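PDB 5NM7: peptidoglycan-binding domain 1 from Burkholderia, which is a modular phage endolysin that probably binds bacterial peptidoglycan through one domain and cleaves its glycan strands with a lysozyme-like catalytic domain. Local coordinates for residues 7-21 with 30-42. Sequence-based numbering, arbitrary orientation.
Sequences LGDRGADVSYLQRQL and IDAIYGSATRDAV. With GLY (glycine), chain D.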
loop_
_atom_site.group_PDB
_atom_site.type_symbol
_atom_site.label_atom_id
_atom_site.label_comp_id
_atom_site.label_asym_id
_atom_site.label_seq_id
_atom_site.Cartn_x
_atom_site.Cartn_y
_atom_site.Cartn_z
ATOM N N LEU A 7 -1.190 17.702 -6.953
ATOM C CA LEU A 7 -1.995 18.578 -7.797
ATOM C C LEU A 7 -2.839 19.523 -6.960
ATOM O O LEU A 7 -3.546 19.091 -6.052
ATOM C CB LEU A 7 -2.909 17.767 -8.712
ATOM C CG LEU A 7 -3.660 18.623 -9.738
ATOM C CD1 LEU A 7 -2.811 18.828 -10.970
ATOM C CD2 LEU A 7 -5.014 18.018 -10.107
ATOM N N GLY A 8 -2.709 20.819 -7.241
ATOM C CA GLY A 8 -3.453 21.845 -6.556
ATOM C C GLY A 8 -2.659 22.587 -5.504
ATOM O O GLY A 8 -3.059 23.667 -5.103
ATOM N N ASP A 9 -1.552 22.012 -5.021
ATOM C CA ASP A 9 -0.695 22.689 -4.074
ATOM C C ASP A 9 -0.058 23.933 -4.726
ATOM O O ASP A 9 0.079 24.011 -5.950
ATOM C CB ASP A 9 0.395 21.759 -3.532
ATOM C CG ASP A 9 -0.099 20.845 -2.428
ATOM O OD1 ASP A 9 -0.896 21.281 -1.579
ATOM O OD2 ASP A 9 0.318 19.686 -2.388
ATOM N N ARG A 10 0.212 24.925 -3.893
ATOM C CA ARG A 10 0.792 26.192 -4.341
ATOM C C ARG A 10 1.791 26.673 -3.315
ATOM O O ARG A 10 1.610 26.470 -2.117
ATOM C CB ARG A 10 -0.297 27.264 -4.530
ATOM C CG ARG A 10 -1.234 27.014 -5.706
ATOM C CD ARG A 10 -2.501 27.862 -5.685
ATOM N NE ARG A 10 -3.298 27.628 -4.475
ATOM C CZ ARG A 10 -4.477 28.200 -4.205
ATOM N NH1 ARG A 10 -5.039 29.033 -5.061
ATOM N NH2 ARG A 10 -5.104 27.912 -3.069
ATOM N N GLY A 11 2.845 27.338 -3.766
ATOM C CA GLY A 11 3.729 28.000 -2.822
ATOM C C GLY A 11 5.182 27.682 -3.020
ATOM O O GLY A 11 5.572 27.012 -3.980
ATOM N N ALA A 12 5.988 28.165 -2.082
ATOM C CA ALA A 12 7.450 28.054 -2.185
ATOM C C ALA A 12 7.923 26.604 -2.346
ATOM O O ALA A 12 8.855 26.347 -3.089
ATOM C CB ALA A 12 8.106 28.693 -0.972
ATOM N N ASP A 13 7.265 25.663 -1.675
ATOM C CA ASP A 13 7.624 24.253 -1.812
ATOM C C ASP A 13 7.395 23.749 -3.245
ATOM O O ASP A 13 8.145 22.911 -3.719
ATOM C CB ASP A 13 6.860 23.368 -0.815
ATOM C CG ASP A 13 7.295 23.579 0.641
ATOM O OD1 ASP A 13 8.467 23.945 0.910
ATOM O OD2 ASP A 13 6.445 23.358 1.525
ATOM N N VAL A 14 6.363 24.239 -3.922
ATOM C CA VAL A 14 6.097 23.863 -5.290
ATOM C C VAL A 14 7.139 24.442 -6.230
ATOM O O VAL A 14 7.635 23.749 -7.102
ATOM C CB VAL A 14 4.682 24.276 -5.752
ATOM C CG1 VAL A 14 4.458 23.952 -7.209
ATOM C CG2 VAL A 14 3.649 23.559 -4.890
ATOM N N SER A 15 7.502 25.717 -6.059
ATOM C CA SER A 15 8.517 26.267 -6.966
ATOM C C SER A 15 9.835 25.530 -6.755
ATOM O O SER A 15 10.538 25.291 -7.720
ATOM C CB SER A 15 8.642 27.796 -6.864
ATOM O OG SER A 15 8.655 28.194 -5.547
ATOM N N TYR A 16 10.151 25.152 -5.511
ATOM C CA TYR A 16 11.331 24.342 -5.226
ATOM C C TYR A 16 11.255 22.999 -5.965
ATOM O O TYR A 16 12.168 22.617 -6.677
ATOM C CB TYR A 16 11.510 24.132 -3.728
ATOM C CG TYR A 16 12.743 23.330 -3.400
ATOM C CD1 TYR A 16 14.018 23.889 -3.563
ATOM C CD2 TYR A 16 12.655 22.005 -2.984
ATOM C CE1 TYR A 16 15.167 23.154 -3.290
ATOM C CE2 TYR A 16 13.800 21.263 -2.702
ATOM C CZ TYR A 16 15.052 21.850 -2.869
ATOM O OH TYR A 16 16.185 21.126 -2.594
ATOM N N LEU A 17 10.102 22.340 -5.892
ATOM C CA LEU A 17 9.904 21.114 -6.684
ATOM C C LEU A 17 10.122 21.335 -8.174
ATOM O O LEU A 17 10.801 20.544 -8.840
ATOM C CB LEU A 17 8.485 20.560 -6.459
ATOM C CG LEU A 17 8.103 19.329 -7.268
ATOM C CD1 LEU A 17 8.892 18.092 -6.830
ATOM C CD2 LEU A 17 6.607 19.102 -7.092
ATOM N N GLN A 18 9.543 22.395 -8.715
ATOM C CA GLN A 18 9.632 22.678 -10.145
ATOM C C GLN A 18 11.112 22.871 -10.556
ATOM O O GLN A 18 11.575 22.323 -11.556
ATOM C CB GLN A 18 8.816 23.897 -10.492
ATOM C CG GLN A 18 7.312 23.657 -10.406
ATOM C CD GLN A 18 6.478 24.910 -10.443
ATOM O OE1 GLN A 18 6.893 25.984 -9.993
ATOM N NE2 GLN A 18 5.276 24.782 -10.968
ATOM N N ARG A 19 11.857 23.612 -9.743
ATOM C CA ARG A 19 13.315 23.762 -9.988
ATOM C C ARG A 19 14.058 22.434 -9.979
ATOM O O ARG A 19 14.911 22.203 -10.851
ATOM C CB ARG A 19 13.936 24.730 -8.983
ATOM C CG ARG A 19 13.481 26.152 -9.243
ATOM C CD ARG A 19 14.297 27.210 -8.523
ATOM N NE ARG A 19 13.966 28.504 -9.133
ATOM C CZ ARG A 19 13.107 29.401 -8.642
ATOM N NH1 ARG A 19 12.490 29.210 -7.475
ATOM N NH2 ARG A 19 12.871 30.520 -9.330
ATOM N N GLN A 20 13.722 21.553 -9.029
ATOM C CA GLN A 20 14.348 20.227 -8.935
ATOM C C GLN A 20 13.998 19.372 -10.160
ATOM O O GLN A 20 14.868 18.710 -10.725
ATOM C CB GLN A 20 13.951 19.524 -7.643
ATOM C CG GLN A 20 14.423 20.127 -6.334
ATOM C CD GLN A 20 15.938 20.089 -6.231
ATOM O OE1 GLN A 20 16.515 19.106 -5.723
ATOM N NE2 GLN A 20 16.579 21.074 -6.751
ATOM N N LEU A 21 12.740 19.425 -10.589
ATOM C CA LEU A 21 12.335 18.722 -11.805
ATOM C C LEU A 21 13.078 19.237 -13.030
ATOM O O LEU A 21 13.481 18.451 -13.890
ATOM C CB LEU A 21 10.826 18.815 -12.017
ATOM C CG LEU A 21 9.997 18.110 -10.921
ATOM C CD1 LEU A 21 8.558 18.577 -10.965
ATOM C CD2 LEU A 21 10.068 16.589 -11.096
ATOM N N ILE A 30 8.339 28.046 -13.770
ATOM C CA ILE A 30 8.485 28.051 -12.321
ATOM C C ILE A 30 7.521 29.100 -11.755
ATOM O O ILE A 30 7.884 30.267 -11.531
ATOM C CB ILE A 30 9.929 28.365 -11.897
ATOM C CG1 ILE A 30 10.914 27.384 -12.543
ATOM C CG2 ILE A 30 10.065 28.301 -10.384
ATOM C CD1 ILE A 30 12.355 27.847 -12.491
ATOM N N ASP A 31 6.285 28.674 -11.509
ATOM C CA ASP A 31 5.220 29.561 -11.072
ATOM C C ASP A 31 4.620 29.186 -9.716
ATOM O O ASP A 31 3.675 29.843 -9.299
ATOM C CB ASP A 31 4.122 29.574 -12.132
ATOM C CG ASP A 31 3.463 28.215 -12.312
ATOM O OD1 ASP A 31 3.907 27.246 -11.666
ATOM O OD2 ASP A 31 2.550 28.105 -13.140
ATOM N N ALA A 32 5.185 28.179 -9.032
ATOM C CA ALA A 32 4.747 27.769 -7.708
ATOM C C ALA A 32 3.315 27.176 -7.709
ATOM O O ALA A 32 2.661 27.154 -6.663
ATOM C CB ALA A 32 4.865 28.941 -6.709
ATOM N N ILE A 33 2.852 26.707 -8.857
ATOM C CA ILE A 33 1.506 26.103 -8.990
ATOM C C ILE A 33 1.691 24.658 -9.463
ATOM O O ILE A 33 2.230 24.401 -10.553
ATOM C CB ILE A 33 0.630 26.839 -10.021
ATOM C CG1 ILE A 33 0.345 28.274 -9.570
ATOM C CG2 ILE A 33 -0.699 26.103 -10.255
ATOM C CD1 ILE A 33 -0.155 29.166 -10.692
ATOM N N TYR A 34 1.222 23.720 -8.649
ATOM C CA TYR A 34 1.311 22.310 -8.991
ATOM C C TYR A 34 0.056 22.002 -9.797
ATOM O O TYR A 34 -0.951 21.563 -9.252
ATOM C CB TYR A 34 1.386 21.488 -7.690
ATOM C CG TYR A 34 1.909 20.087 -7.778
ATOM C CD1 TYR A 34 2.855 19.641 -6.867
ATOM C CD2 TYR A 34 1.421 19.170 -8.714
ATOM C CE1 TYR A 34 3.312 18.351 -6.878
ATOM C CE2 TYR A 34 1.890 17.861 -8.730
ATOM C CZ TYR A 34 2.841 17.466 -7.789
ATOM O OH TYR A 34 3.344 16.179 -7.753
ATOM N N GLY A 35 0.139 22.253 -11.091
ATOM C CA GLY A 35 -0.955 21.973 -12.000
ATOM C C GLY A 35 -0.625 20.748 -12.819
ATOM O O GLY A 35 0.282 19.966 -12.481
ATOM N N SER A 36 -1.343 20.589 -13.927
ATOM C CA SER A 36 -1.194 19.405 -14.762
ATOM C C SER A 36 0.190 19.258 -15.373
ATOM O O SER A 36 0.664 18.146 -15.549
ATOM C CB SER A 36 -2.294 19.374 -15.853
ATOM O OG SER A 36 -2.104 20.413 -16.807
ATOM N N ALA A 37 0.831 20.363 -15.748
ATOM C CA ALA A 37 2.171 20.277 -16.319
ATOM C C ALA A 37 3.170 19.784 -15.265
ATOM O O ALA A 37 4.059 18.992 -15.579
ATOM C CB ALA A 37 2.607 21.617 -16.909
ATOM N N THR A 38 3.048 20.308 -14.053
ATOM C CA THR A 38 3.934 19.924 -12.969
ATOM C C THR A 38 3.685 18.444 -12.627
ATOM O O THR A 38 4.639 17.670 -12.464
ATOM C CB THR A 38 3.792 20.860 -11.748
ATOM O OG1 THR A 38 4.155 22.190 -12.154
ATOM C CG2 THR A 38 4.688 20.423 -10.627
ATOM N N ARG A 39 2.414 18.064 -12.522
ATOM C CA ARG A 39 2.064 16.658 -12.283
ATOM C C ARG A 39 2.642 15.726 -13.352
ATOM O O ARG A 39 3.250 14.696 -13.033
ATOM C CB ARG A 39 0.550 16.463 -12.204
ATOM C CG ARG A 39 0.161 15.003 -11.987
ATOM C CD ARG A 39 -1.312 14.781 -11.659
ATOM N NE ARG A 39 -2.344 15.189 -12.598
ATOM C CZ ARG A 39 -3.601 15.251 -12.184
ATOM N NH1 ARG A 39 -4.602 15.616 -12.962
ATOM N NH2 ARG A 39 -3.839 14.928 -10.921
ATOM N N ASP A 40 2.449 16.089 -14.619
ATOM C CA ASP A 40 3.026 15.330 -15.738
ATOM C C ASP A 40 4.518 15.204 -15.624
ATOM O O ASP A 40 5.070 14.142 -15.912
ATOM C CB ASP A 40 2.697 15.971 -17.091
ATOM C CG ASP A 40 1.264 15.821 -17.474
ATOM O OD1 ASP A 40 0.504 15.140 -16.755
ATOM O OD2 ASP A 40 0.879 16.442 -18.469
ATOM N N ALA A 41 5.185 16.284 -15.211
ATOM C CA ALA A 41 6.632 16.235 -15.022
ATOM C C ALA A 41 7.037 15.284 -13.899
ATOM O O ALA A 41 8.026 14.565 -14.036
ATOM C CB ALA A 41 7.215 17.634 -14.777
ATOM N N VAL A 42 6.284 15.297 -12.797
ATOM C CA VAL A 42 6.541 14.402 -11.694
ATOM C C VAL A 42 6.360 12.973 -12.213
ATOM O O VAL A 42 7.212 12.132 -11.989
ATOM C CB VAL A 42 5.642 14.706 -10.483
ATOM C CG1 VAL A 42 5.783 13.642 -9.418
ATOM C CG2 VAL A 42 6.029 16.030 -9.872
HETATM N N GLY D . 2.269 25.366 -13.163
HETATM C CA GLY D . 1.249 25.060 -14.189
HETATM C C GLY D . 1.100 23.561 -14.343
HETATM O O GLY D . 1.729 22.775 -13.617
HETATM O OXT GLY D . 0.332 23.132 -15.209
#
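L7 and Y34 meet with L7 N over one face of the Y34 ring, 3.4 Å above its plane. T38 CG2 lies over the opposite face. V14 CG2 sits at the ring edge, and L17 CD2 packs obliquely on CE1. Y34 OH bonds to G55 O. With L7 CG anti to the backbone N (chi1 -173°), L7 CD1 touches G35 C at 3.4 Å. It also lies over the centre of the R39 guanidinium in one of the two R39 conformers. I30 CG2 lies over the centre of the R19 guanidinium, 3.6 Å above its plane, and meets S15 CB. I30 CD1 lies against R19 CG and NE.

The backbones of 7-11 and 32-34, in the turns ahead of helices 12-21 and 36-42 of the putative peptidoglycan-binding domain, are bridged by three hydrogen bonds. G8 N gives a nearly straight bond to Y34 O (2.8 Å), Y34 N bonds to D9 O, and G11 N bonds to A32 O. R10 and I33 form a single beta bridge.

Q18 reaches from helix 12-21 with an extended chain and uses both ends of its amide. OE1 accepts from A32 N (2.9 Å) and weakly from D31 N. NE2 donates to T38 OG1 at 3.1 Å and to D31 OD1 at 2.9 Å, both close to the amide plane. These bonds fix the amide's rotation and position two side chains that hold a bound glycine. D31 OD2 accepts from the glycine N, and T38 OG1 donates to its O. D31 OD1 also accepts from I33 N, from above the carboxylate plane, forming an Asx turn.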